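Local atomic coordinates of Phikz039 (Pseudomonas phage phikz, PDB entry 3ZBQ), a protein that is a phage-encoded member of the tubulin/FtsZ superfamily, known as PhuZ, with guanosine-5'-diphosphate bound. Residues 252-255 with 260-263; 195-200 with 243-248. One frame throughout, in Å; residues are numbered along the deposited sequence.

Both contacts lie at one end of the mixed sheet, with centres about 11 Å apart; contact 1 and the strand of contact 2 belong to the tubulin-like C-terminal region. Contact 2 sets the loop 195-200, between helices 175-192 and 202-209, against strand 239-246. Contact 1 follows it in series along the chain, joining the loop after that strand to strand 260-265, the outermost strand on this side. The two strands are neighbours in the sheet, and Thr262 of contact 1 bonds through its backbone to Ser244 of contact 2. The two contacts thus fasten loops at the sheet's end, contact 2 through buried side chains, contact 1 at the protein surface.

Contact 1. Residues 252-255 with 260-263; sequences DVSI and TRTT
Arg261 reaches Asp252 in a salt bridge in which both terminal nitrogens converge on one carboxylate oxygen. Arg261 NH2 lies 2.8 Å from Asp252 OD1, and Arg261 NH1 lies 3.0 Å from the same atom. The oxygen sits at the edge of the guanidinium, close to its plane, and receives NH1 through its syn lone pair while NH2 meets it nearly along the C-O axis. Both bonds are bent, with N-H...O angles of 148° and 137°, as expected when two donors share one acceptor, and the carboxylate is turned 50° from the guanidinium. With CG anti to the backbone N and the chain extended from CG to NE, the arginine reaches the loop.

The other carboxylate oxygen is engaged separately. Thr263 OG1 donates to Asp252 OD2 over 3.1 Å, approaching from above the carboxylate plane, and the hydroxyl of Tyr265 also bonds to OD2. Both oxygens being held by protein donors, the carboxylate's rotation should be restricted. A water joins the two segments as well, accepting from Arg261 NH1 and donating weakly to Asp252 O.

The guanidinium is sandwiched: Ser254 CA lies 3.6 Å above the centre of one face of the Arg261 group, while Thr263 CG2 covers the opposite face, offset toward the rim. Ser254 OG packs alongside the aliphatic part of the arginine, 3.7 Å from Arg261 CD.

This is a surface contact between the loop 252-255 and the edge strand it leads into. Within the sheet, backbone hydrogen bonds tie Thr260 and Thr262 to strand 239-246; the Thr262 side chain packs on helix 202-209, and Ile255 carries the loop onto helix 230-234.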
loop_
_atom_site.group_PDB
_atom_site.type_symbol
_atom_site.label_atom_id
_atom_site.label_comp_id
_atom_site.label_asym_id
_atom_site.label_seq_id
_atom_site.Cartn_x
_atom_site.Cartn_y
_atom_site.Cartn_z
ATOM N N ASP A 252 -24.184 18.763 2.744
ATOM C CA ASP A 252 -23.992 17.801 1.670
ATOM C C ASP A 252 -24.195 18.518 0.333
ATOM O O ASP A 252 -25.330 18.738 -0.113
ATOM C CB ASP A 252 -24.966 16.637 1.849
ATOM C CG ASP A 252 -24.837 15.580 0.775
ATOM O OD1 ASP A 252 -24.090 15.795 -0.204
ATOM O OD2 ASP A 252 -25.484 14.519 0.925
ATOM N N VAL A 253 -23.082 18.898 -0.289
ATOM C CA VAL A 253 -23.090 19.568 -1.590
ATOM C C VAL A 253 -21.990 18.984 -2.466
ATOM O O VAL A 253 -20.832 18.937 -2.050
ATOM C CB VAL A 253 -22.846 21.079 -1.452
ATOM C CG1 VAL A 253 -22.832 21.753 -2.828
ATOM C CG2 VAL A 253 -23.891 21.713 -0.548
ATOM N N SER A 254 -22.346 18.546 -3.673
ATOM C CA SER A 254 -21.357 17.990 -4.600
ATOM C C SER A 254 -20.249 19.006 -4.877
ATOM O O SER A 254 -20.513 20.193 -5.079
ATOM C CB SER A 254 -22.016 17.555 -5.910
ATOM O OG SER A 254 -21.091 16.862 -6.729
ATOM N N ILE A 255 -19.008 18.538 -4.877
ATOM C CA ILE A 255 -17.871 19.440 -4.999
ATOM C C ILE A 255 -17.566 19.799 -6.450
ATOM O O ILE A 255 -17.564 20.971 -6.815
ATOM C CB ILE A 255 -16.643 18.855 -4.282
ATOM C CG1 ILE A 255 -16.949 18.768 -2.782
ATOM C CG2 ILE A 255 -15.406 19.691 -4.569
ATOM C CD1 ILE A 255 -15.812 18.274 -1.935
ATOM N N THR A 260 -18.934 8.749 -9.846
ATOM C CA THR A 260 -19.707 8.178 -8.751
ATOM C C THR A 260 -19.529 9.031 -7.488
ATOM O O THR A 260 -18.421 9.462 -7.169
ATOM C CB THR A 260 -19.315 6.705 -8.490
ATOM O OG1 THR A 260 -19.825 5.885 -9.545
ATOM C CG2 THR A 260 -19.874 6.202 -7.163
ATOM N N ARG A 261 -20.635 9.309 -6.801
ATOM C CA ARG A 261 -20.576 10.021 -5.525
ATOM C C ARG A 261 -21.468 9.311 -4.512
ATOM O O ARG A 261 -22.610 8.932 -4.809
ATOM C CB ARG A 261 -20.999 11.490 -5.685
ATOM C CG ARG A 261 -20.971 12.307 -4.375
ATOM C CD ARG A 261 -21.187 13.802 -4.613
ATOM N NE ARG A 261 -20.982 14.581 -3.391
ATOM C CZ ARG A 261 -21.949 15.010 -2.584
ATOM N NH1 ARG A 261 -23.228 14.760 -2.863
ATOM N NH2 ARG A 261 -21.636 15.701 -1.495
ATOM N N THR A 262 -20.946 9.120 -3.311
ATOM C CA THR A 262 -21.773 8.595 -2.235
ATOM C C THR A 262 -21.498 9.404 -0.973
ATOM O O THR A 262 -20.377 9.886 -0.765
ATOM C CB THR A 262 -21.545 7.075 -2.043
ATOM O OG1 THR A 262 -22.564 6.530 -1.197
ATOM C CG2 THR A 262 -20.175 6.800 -1.440
ATOM N N THR A 263 -22.522 9.593 -0.145
ATOM C CA THR A 263 -22.366 10.398 1.066
ATOM C C THR A 263 -22.906 9.692 2.303
ATOM O O THR A 263 -23.829 8.877 2.210
ATOM C CB THR A 263 -23.046 11.787 0.946
ATOM O OG1 THR A 263 -24.472 11.637 0.989
ATOM C CG2 THR A 263 -22.645 12.467 -0.340
HETATM O O HOH W 1 -25.868 16.189 -2.298
#

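Contact 2. Residues 195-200 with 243-248; sequences QEHQSL and ASLYTD
His197 and Leu245 mark the closest backbone approach, 8.2 Å between their CA atoms, where a type II beta turn from His197 to Leu200 faces the end of strand 239-246. Side chains alone make the contact. Leu245 CG is anti to its carbonyl carbon (chi1 -69°), which directs both methyls toward the turn. Leu245 CD2 lies over one face of the His197 imidazole, 4.2 Å from the ring centroid and 27° off the ring normal, a CH-pi contact. The other methyl, Leu245 CD1, lies beside the NE2-CD2 bond of the ring, 4.0 Å from His197 NE2. That nitrogen bonds to the carbonyl of Ile191 in helix 175-192, a hydrogen bond consistent with a fixed ring orientation.

Leu200, at the far end of the turn, meets the same leucine: Leu200 CD2 and Leu245 CD2 are 3.9 Å apart, and the two side chains cross at about a right angle. One methyl of the strand therefore touches both ends of the turn, which the Leu200 N to His197 O bond of 3.3 Å closes.

All three touching residues are buried. Leu192 packs against both leucines, and Ile205 of helix 202-209 adjoins Leu200. The loop linking helices 175-192 and 202-209 is thereby seated on the sheet of the C-terminal domain, at the junction that follows the long helix leading out of the nucleotide-binding part in the tubulin/FtsZ fold.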
loop_
_atom_site.group_PDB
_atom_site.type_symbol
_atom_site.label_atom_id
_atom_site.label_comp_id
_atom_site.label_asym_id
_atom_site.label_seq_id
_atom_site.Cartn_x
_atom_site.Cartn_y
_atom_site.Cartn_z
ATOM N N GLN A 195 -19.698 1.567 9.263
ATOM C CA GLN A 195 -21.101 1.197 9.044
ATOM C C GLN A 195 -22.087 1.872 10.008
ATOM O O GLN A 195 -23.257 1.462 10.096
ATOM C CB GLN A 195 -21.264 -0.330 9.050
ATOM C CG GLN A 195 -20.486 -1.039 7.940
ATOM C CD GLN A 195 -20.614 -2.547 7.998
ATOM O OE1 GLN A 195 -21.566 -3.080 8.578
ATOM N NE2 GLN A 195 -19.649 -3.250 7.402
ATOM N N GLU A 196 -21.635 2.927 10.691
ATOM C CA GLU A 196 -22.492 3.656 11.639
ATOM C C GLU A 196 -23.159 4.910 11.076
ATOM O O GLU A 196 -23.916 5.576 11.780
ATOM C CB GLU A 196 -21.693 4.072 12.877
ATOM C CG GLU A 196 -21.108 2.924 13.684
ATOM C CD GLU A 196 -20.116 3.403 14.736
ATOM O OE1 GLU A 196 -19.974 4.636 14.924
ATOM O OE2 GLU A 196 -19.470 2.543 15.366
ATOM N N HIS A 197 -22.879 5.250 9.826
ATOM C CA HIS A 197 -23.298 6.549 9.305
ATOM C C HIS A 197 -24.595 6.458 8.521
ATOM O O HIS A 197 -24.763 5.562 7.695
ATOM C CB HIS A 197 -22.195 7.161 8.445
ATOM C CG HIS A 197 -20.847 7.095 9.082
ATOM N ND1 HIS A 197 -20.564 7.722 10.276
ATOM C CD2 HIS A 197 -19.708 6.465 8.706
ATOM C CE1 HIS A 197 -19.303 7.487 10.604
ATOM N NE2 HIS A 197 -18.762 6.732 9.662
ATOM N N GLN A 198 -25.498 7.397 8.792
ATOM C CA GLN A 198 -26.792 7.455 8.120
ATOM C C GLN A 198 -26.607 7.617 6.629
ATOM O O GLN A 198 -25.784 8.432 6.190
ATOM C CB GLN A 198 -27.618 8.638 8.630
ATOM C CG GLN A 198 -27.837 8.644 10.124
ATOM C CD GLN A 198 -28.388 7.330 10.631
ATOM O OE1 GLN A 198 -29.546 6.986 10.381
ATOM N NE2 GLN A 198 -27.550 6.574 11.339
ATOM N N SER A 199 -27.381 6.848 5.864
ATOM C CA SER A 199 -27.415 6.939 4.404
ATOM C C SER A 199 -26.172 6.394 3.717
ATOM O O SER A 199 -26.036 6.521 2.503
ATOM C CB SER A 199 -27.687 8.372 3.930
ATOM O OG SER A 199 -28.971 8.811 4.349
ATOM N N LEU A 200 -25.268 5.792 4.477
ATOM C CA LEU A 200 -24.080 5.191 3.872
ATOM C C LEU A 200 -24.065 3.678 4.109
ATOM O O LEU A 200 -23.672 3.208 5.181
ATOM C CB LEU A 200 -22.812 5.848 4.414
ATOM C CG LEU A 200 -21.506 5.350 3.786
ATOM C CD1 LEU A 200 -21.523 5.629 2.293
ATOM C CD2 LEU A 200 -20.281 6.005 4.454
ATOM N N ALA A 243 -16.390 9.495 -1.930
ATOM C CA ALA A 243 -17.222 9.229 -0.758
ATOM C C ALA A 243 -17.043 10.363 0.240
ATOM O O ALA A 243 -15.927 10.665 0.641
ATOM C CB ALA A 243 -16.847 7.913 -0.113
ATOM N N SER A 244 -18.144 10.972 0.662
ATOM C CA SER A 244 -18.062 12.108 1.571
ATOM C C SER A 244 -18.831 11.852 2.867
ATOM O O SER A 244 -19.929 11.297 2.846
ATOM C CB SER A 244 -18.591 13.376 0.895
ATOM O OG SER A 244 -17.852 13.702 -0.270
ATOM N N LEU A 245 -18.247 12.269 3.990
ATOM C CA LEU A 245 -18.938 12.263 5.276
ATOM C C LEU A 245 -19.151 13.685 5.774
ATOM O O LEU A 245 -18.226 14.491 5.750
ATOM C CB LEU A 245 -18.126 11.495 6.314
ATOM C CG LEU A 245 -18.026 9.989 6.103
ATOM C CD1 LEU A 245 -17.123 9.348 7.162
ATOM C CD2 LEU A 245 -19.411 9.390 6.168
ATOM N N TYR A 246 -20.368 13.984 6.227
ATOM C CA TYR A 246 -20.673 15.274 6.843
ATOM C C TYR A 246 -21.269 15.041 8.227
ATOM O O TYR A 246 -22.025 14.087 8.423
ATOM C CB TYR A 246 -21.683 16.044 5.989
ATOM C CG TYR A 246 -21.253 16.232 4.555
ATOM C CD1 TYR A 246 -21.526 15.257 3.594
ATOM C CD2 TYR A 246 -20.580 17.379 4.157
ATOM C CE1 TYR A 246 -21.132 15.421 2.278
ATOM C CE2 TYR A 246 -20.185 17.554 2.845
ATOM C CZ TYR A 246 -20.460 16.571 1.912
ATOM O OH TYR A 246 -20.066 16.745 0.606
ATOM N N THR A 247 -20.929 15.894 9.192
ATOM C CA THR A 247 -21.612 15.844 10.484
ATOM C C THR A 247 -22.875 16.690 10.413
ATOM O O THR A 247 -23.792 16.520 11.216
ATOM C CB THR A 247 -20.735 16.320 11.638
ATOM O OG1 THR A 247 -20.018 17.500 11.247
ATOM C CG2 THR A 247 -19.745 15.217 12.051
ATOM N N ASP A 248 -22.908 17.610 9.452
ATOM C CA ASP A 248 -24.112 18.400 9.182
ATOM C C ASP A 248 -24.648 18.079 7.786
ATOM O O ASP A 248 -24.037 18.452 6.776
ATOM C CB ASP A 248 -23.802 19.893 9.300
ATOM C CG ASP A 248 -25.042 20.772 9.129
ATOM O OD1 ASP A 248 -26.137 20.251 8.812
ATOM O OD2 ASP A 248 -24.906 21.995 9.318
#